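Local coordinates for protein listeriolysin O (Listeria monocytogenes, PDB 4CDB) that binds cholesterol-containing host membranes and, after a major conformational change, inserts into them to form oligomeric, cytolytic pores, at residues G261-S274 / I299-G312. Sequence-based numbering, arbitrary orientation.
With NA (sodium ion), chain N; NA (sodium ion), chain T.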
loop_
_atom_site.group_PDB
_atom_site.type_symbol
_atom_site.label_atom_id
_atom_site.label_comp_id
_atom_site.label_asym_id
_atom_site.label_seq_id
_atom_site.Cartn_x
_atom_site.Cartn_y
_atom_site.Cartn_z
ATOM N N GLY A 261 -5.061 -17.654 9.856
ATOM C CA GLY A 261 -4.409 -16.766 10.797
ATOM C C GLY A 261 -5.100 -15.438 11.031
ATOM O O GLY A 261 -6.328 -15.343 11.041
ATOM N N ARG A 262 -4.288 -14.404 11.218
ATOM C CA ARG A 262 -4.775 -13.087 11.598
ATOM C C ARG A 262 -4.308 -12.064 10.573
ATOM O O ARG A 262 -3.152 -12.095 10.146
ATOM C CB ARG A 262 -4.236 -12.737 12.988
ATOM C CG ARG A 262 -4.578 -11.351 13.502
ATOM C CD ARG A 262 -3.997 -11.154 14.897
ATOM N NE ARG A 262 -4.313 -9.845 15.459
ATOM C CZ ARG A 262 -3.511 -8.789 15.388
ATOM N NH1 ARG A 262 -2.337 -8.887 14.780
ATOM N NH2 ARG A 262 -3.880 -7.636 15.929
ATOM N N GLN A 263 -5.199 -11.169 10.163
ATOM C CA GLN A 263 -4.836 -10.157 9.175
ATOM C C GLN A 263 -5.192 -8.750 9.634
ATOM O O GLN A 263 -6.295 -8.503 10.121
ATOM C CB GLN A 263 -5.493 -10.447 7.823
ATOM C CG GLN A 263 -5.054 -9.496 6.713
ATOM C CD GLN A 263 -5.579 -9.893 5.347
ATOM O OE1 GLN A 263 -5.018 -9.514 4.320
ATOM N NE2 GLN A 263 -6.668 -10.655 5.328
ATOM N N VAL A 264 -4.244 -7.832 9.472
ATOM C CA VAL A 264 -4.453 -6.435 9.825
ATOM C C VAL A 264 -4.307 -5.560 8.586
ATOM O O VAL A 264 -3.259 -5.561 7.941
ATOM C CB VAL A 264 -3.435 -5.968 10.882
ATOM C CG1 VAL A 264 -3.684 -4.517 11.251
ATOM C CG2 VAL A 264 -3.509 -6.852 12.114
ATOM N N TYR A 265 -5.366 -4.831 8.245
ATOM C CA TYR A 265 -5.297 -3.845 7.174
ATOM C C TYR A 265 -5.098 -2.462 7.781
ATOM O O TYR A 265 -5.755 -2.110 8.761
ATOM C CB TYR A 265 -6.565 -3.867 6.319
ATOM C CG TYR A 265 -6.652 -5.035 5.362
ATOM C CD1 TYR A 265 -6.017 -4.995 4.127
ATOM C CD2 TYR A 265 -7.384 -6.170 5.685
ATOM C CE1 TYR A 265 -6.099 -6.059 3.244
ATOM C CE2 TYR A 265 -7.472 -7.238 4.811
ATOM C CZ TYR A 265 -6.829 -7.178 3.593
ATOM O OH TYR A 265 -6.919 -8.244 2.727
ATOM N N LEU A 266 -4.193 -1.681 7.199
ATOM C CA LEU A 266 -3.862 -0.366 7.739
ATOM C C LEU A 266 -4.065 0.750 6.725
ATOM O O LEU A 266 -3.789 0.583 5.536
ATOM C CB LEU A 266 -2.415 -0.339 8.236
ATOM C CG LEU A 266 -2.091 -1.200 9.455
ATOM C CD1 LEU A 266 -0.613 -1.111 9.786
ATOM C CD2 LEU A 266 -2.934 -0.772 10.641
ATOM N N LYS A 267 -4.549 1.888 7.210
ATOM C CA LYS A 267 -4.665 3.093 6.402
ATOM C C LYS A 267 -3.913 4.229 7.088
ATOM O O LYS A 267 -4.441 4.878 7.992
ATOM C CB LYS A 267 -6.135 3.471 6.209
ATOM C CG LYS A 267 -6.373 4.755 5.426
ATOM C CD LYS A 267 -7.327 5.659 6.187
ATOM C CE LYS A 267 -8.128 6.548 5.254
ATOM N NZ LYS A 267 -9.156 7.323 6.002
ATOM N N LEU A 268 -2.671 4.449 6.670
ATOM C CA LEU A 268 -1.859 5.537 7.206
ATOM C C LEU A 268 -2.126 6.802 6.398
ATOM O O LEU A 268 -2.183 6.753 5.172
ATOM C CB LEU A 268 -0.373 5.175 7.147
ATOM C CG LEU A 268 0.263 4.449 8.339
ATOM C CD1 LEU A 268 -0.623 3.333 8.875
ATOM C CD2 LEU A 268 1.623 3.896 7.943
ATOM N N SER A 269 -2.297 7.931 7.084
ATOM C CA SER A 269 -2.636 9.180 6.409
ATOM C C SER A 269 -2.033 10.407 7.089
ATOM O O SER A 269 -1.838 10.424 8.305
ATOM C CB SER A 269 -4.155 9.336 6.309
ATOM O OG SER A 269 -4.755 9.335 7.591
ATOM N N THR A 270 -1.747 11.432 6.290
ATOM C CA THR A 270 -1.205 12.685 6.806
ATOM C C THR A 270 -1.472 13.834 5.839
ATOM O O THR A 270 -1.680 13.615 4.646
ATOM C CB THR A 270 0.311 12.587 7.054
ATOM O OG1 THR A 270 0.776 13.799 7.659
ATOM C CG2 THR A 270 1.055 12.361 5.744
ATOM N N ASN A 271 -1.462 15.056 6.362
ATOM C CA ASN A 271 -1.659 16.243 5.537
ATOM C C ASN A 271 -0.334 16.817 5.045
ATOM O O ASN A 271 -0.305 17.802 4.307
ATOM C CB ASN A 271 -2.440 17.309 6.308
ATOM C CG ASN A 271 -1.855 17.581 7.682
ATOM O OD1 ASN A 271 -0.733 17.174 7.987
ATOM N ND2 ASN A 271 -2.616 18.275 8.520
ATOM N N SER A 272 0.759 16.190 5.465
ATOM C CA SER A 272 2.095 16.625 5.085
ATOM C C SER A 272 2.342 16.524 3.582
ATOM O O SER A 272 1.890 15.585 2.926
ATOM C CB SER A 272 3.148 15.811 5.836
ATOM O OG SER A 272 4.444 16.073 5.327
ATOM N N HIS A 273 3.067 17.498 3.043
ATOM C CA HIS A 273 3.404 17.506 1.628
ATOM C C HIS A 273 4.828 17.006 1.418
ATOM O O HIS A 273 5.347 17.037 0.304
ATOM C CB HIS A 273 3.256 18.914 1.048
ATOM C CG HIS A 273 1.890 19.500 1.220
ATOM N ND1 HIS A 273 0.938 19.474 0.226
ATOM C CD2 HIS A 273 1.318 20.136 2.272
ATOM C CE1 HIS A 273 -0.165 20.065 0.656
ATOM N NE2 HIS A 273 0.044 20.475 1.895
ATOM N N SER A 274 5.454 16.544 2.497
ATOM C CA SER A 274 6.844 16.099 2.450
ATOM C C SER A 274 7.063 14.893 1.537
ATOM O O SER A 274 6.144 14.113 1.284
ATOM C CB SER A 274 7.351 15.782 3.858
ATOM O OG SER A 274 8.672 15.275 3.818
ATOM N N ILE A 299 6.451 14.322 10.826
ATOM C CA ILE A 299 5.437 13.686 9.993
ATOM C C ILE A 299 4.614 12.700 10.819
ATOM O O ILE A 299 3.384 12.719 10.778
ATOM C CB ILE A 299 6.065 12.964 8.781
ATOM C CG1 ILE A 299 6.731 13.975 7.847
ATOM C CG2 ILE A 299 5.014 12.161 8.026
ATOM C CD1 ILE A 299 7.332 13.355 6.601
ATOM N N ILE A 300 5.306 11.859 11.584
ATOM C CA ILE A 300 4.664 10.862 12.438
ATOM C C ILE A 300 3.750 11.502 13.481
ATOM O O ILE A 300 2.642 11.020 13.724
ATOM C CB ILE A 300 5.711 9.954 13.127
ATOM C CG1 ILE A 300 6.436 9.110 12.078
ATOM C CG2 ILE A 300 5.060 9.054 14.169
ATOM C CD1 ILE A 300 7.446 8.148 12.651
ATOM N N LYS A 301 4.214 12.593 14.082
ATOM C CA LYS A 301 3.428 13.338 15.062
ATOM C C LYS A 301 2.112 13.837 14.467
ATOM O O LYS A 301 1.090 13.893 15.153
ATOM C CB LYS A 301 4.240 14.519 15.603
ATOM C CG LYS A 301 3.496 15.386 16.607
ATOM C CD LYS A 301 3.158 14.606 17.869
ATOM C CE LYS A 301 2.331 15.442 18.835
ATOM N NZ LYS A 301 0.990 15.774 18.278
ATOM N N ASN A 302 2.145 14.189 13.186
ATOM C CA ASN A 302 0.969 14.718 12.504
ATOM C C ASN A 302 0.342 13.709 11.540
ATOM O O ASN A 302 -0.314 14.086 10.569
ATOM C CB ASN A 302 1.320 16.016 11.769
ATOM C CG ASN A 302 2.073 17.001 12.649
ATOM O OD1 ASN A 302 1.470 17.776 13.394
ATOM N ND2 ASN A 302 3.398 16.974 12.567
ATOM N N SER A 303 0.547 12.426 11.814
ATOM C CA SER A 303 -0.045 11.368 11.002
ATOM C C SER A 303 -0.948 10.482 11.850
ATOM O O SER A 303 -0.677 10.258 13.030
ATOM C CB SER A 303 1.045 10.515 10.347
ATOM O OG SER A 303 1.903 11.304 9.544
ATOM N N SER A 304 -2.019 9.977 11.244
ATOM C CA SER A 304 -2.952 9.091 11.934
ATOM C C SER A 304 -3.001 7.711 11.279
ATOM O O SER A 304 -2.442 7.508 10.202
ATOM C CB SER A 304 -4.349 9.711 11.955
ATOM O OG SER A 304 -4.831 9.907 10.638
ATOM N N PHE A 305 -3.669 6.765 11.931
ATOM C CA PHE A 305 -3.836 5.436 11.352
ATOM C C PHE A 305 -5.232 4.887 11.610
ATOM O O PHE A 305 -5.867 5.215 12.615
ATOM C CB PHE A 305 -2.774 4.458 11.877
ATOM C CG PHE A 305 -3.041 3.952 13.272
ATOM C CD1 PHE A 305 -2.562 4.641 14.373
ATOM C CD2 PHE A 305 -3.757 2.780 13.480
ATOM C CE1 PHE A 305 -2.801 4.180 15.655
ATOM C CE2 PHE A 305 -4.002 2.318 14.760
ATOM C CZ PHE A 305 -3.521 3.018 15.848
ATOM N N LYS A 306 -5.704 4.053 10.690
ATOM C CA LYS A 306 -6.948 3.319 10.879
ATOM C C LYS A 306 -6.708 1.837 10.601
ATOM O O LYS A 306 -6.119 1.471 9.582
ATOM C CB LYS A 306 -8.049 3.869 9.975
ATOM C CG LYS A 306 -9.432 3.323 10.285
ATOM C CD LYS A 306 -10.501 4.059 9.497
ATOM C CE LYS A 306 -11.893 3.720 10.007
ATOM N NZ LYS A 306 -12.955 4.367 9.188
ATOM N N ALA A 307 -7.156 0.986 11.516
ATOM C CA ALA A 307 -6.849 -0.436 11.429
ATOM C C ALA A 307 -8.101 -1.302 11.395
ATOM O O ALA A 307 -9.009 -1.129 12.207
ATOM C CB ALA A 307 -5.954 -0.852 12.587
ATOM N N VAL A 308 -8.135 -2.232 10.445
ATOM C CA VAL A 308 -9.176 -3.250 10.385
ATOM C C VAL A 308 -8.535 -4.612 10.637
ATOM O O VAL A 308 -7.623 -5.017 9.915
ATOM C CB VAL A 308 -9.876 -3.257 9.017
ATOM C CG1 VAL A 308 -10.970 -4.314 8.982
ATOM C CG2 VAL A 308 -10.452 -1.885 8.716
ATOM N N ILE A 309 -9.009 -5.314 11.661
ATOM C CA ILE A 309 -8.376 -6.555 12.095
ATOM C C ILE A 309 -9.309 -7.759 11.967
ATOM O O ILE A 309 -10.417 -7.753 12.508
ATOM C CB ILE A 309 -7.901 -6.444 13.561
ATOM C CG1 ILE A 309 -7.130 -5.140 13.777
ATOM C CG2 ILE A 309 -7.054 -7.647 13.951
ATOM C CD1 ILE A 309 -6.705 -4.912 15.214
ATOM N N TYR A 310 -8.857 -8.788 11.252
ATOM C CA TYR A 310 -9.612 -10.034 11.123
ATOM C C TYR A 310 -8.854 -11.193 11.768
ATOM O O TYR A 310 -7.627 -11.266 11.675
ATOM C CB TYR A 310 -9.875 -10.368 9.652
ATOM C CG TYR A 310 -10.537 -9.266 8.859
ATOM C CD1 TYR A 310 -11.771 -8.754 9.238
ATOM C CD2 TYR A 310 -9.939 -8.754 7.716
ATOM C CE1 TYR A 310 -12.384 -7.752 8.508
ATOM C CE2 TYR A 310 -10.542 -7.753 6.980
ATOM C CZ TYR A 310 -11.765 -7.256 7.379
ATOM O OH TYR A 310 -12.368 -6.259 6.649
ATOM N N GLY A 311 -9.586 -12.103 12.409
ATOM C CA GLY A 311 -8.991 -13.286 13.008
ATOM C C GLY A 311 -8.064 -12.994 14.175
ATOM O O GLY A 311 -7.182 -13.796 14.495
ATOM N N GLY A 312 -8.263 -11.845 14.812
ATOM C CA GLY A 312 -7.444 -11.454 15.943
ATOM C C GLY A 312 -8.081 -11.807 17.273
ATOM O O GLY A 312 -7.483 -11.612 18.330
HETATM NA NA NA N . -5.781 -8.024 0.505
HETATM NA NA NA T . -14.743 -5.606 7.183
HETATM O O HOH W 1 -3.288 -8.649 0.655
HETATM O O HOH W 2 -15.602 -3.443 5.317
#
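Ile299, near the end of helix 294-301, sets CD1 against OG of Ser274 (3.6 Å), just where strand 303-310 is about to pair antiparallel with strand 262-270 in the central sheet of this cholesterol-dependent cytolysin. The pair lies inside the sheet, flanked by strands 207-222 and 319-324. Helical segments fill most of the connection; residues 274-283 and 291-303, overlapping both segments, probably become transmembrane β-strands of the pore, consistent with a helix-to-strand change on insertion. Asn302 leaves the helix, and its carbonyl O takes the hydroxyl of Thr270, OG1 to O 3.1 Å, from well above the carbonyl plane. The same OG1 accepts from Ser272 N, closing an ST turn. From Ser304 on, four hydrogen-bonded pairs follow, ending at Tyr310 with Gln263. Ser304 OG also reaches Ser269 OG, weakly. Phe305 CB touches Leu268 CD1, but CG sits between backbone N and carbonyl carbon (chi1 77°), carrying the ring away to Ile321 and Leu328. Lys306 turns its amine to Ser193 O. Ala307 CB meets Leu266 CD2 at 3.6 Å, on the face shared with Phe305 and Ile309. Ile309 CG2 lies 3.7 Å from Arg262 NH2, the side chains meeting at a slant; Arg262 NH1 bonds Gln215. Tyr310 CE2 lies 3.8 Å from Tyr265 CD2. Tyr265 OH shares a sodium ion with Gln78 OE1, Phe183 O and a water; Tyr310 OH binds another at 2.5 Å, with a water at 3.0 Å.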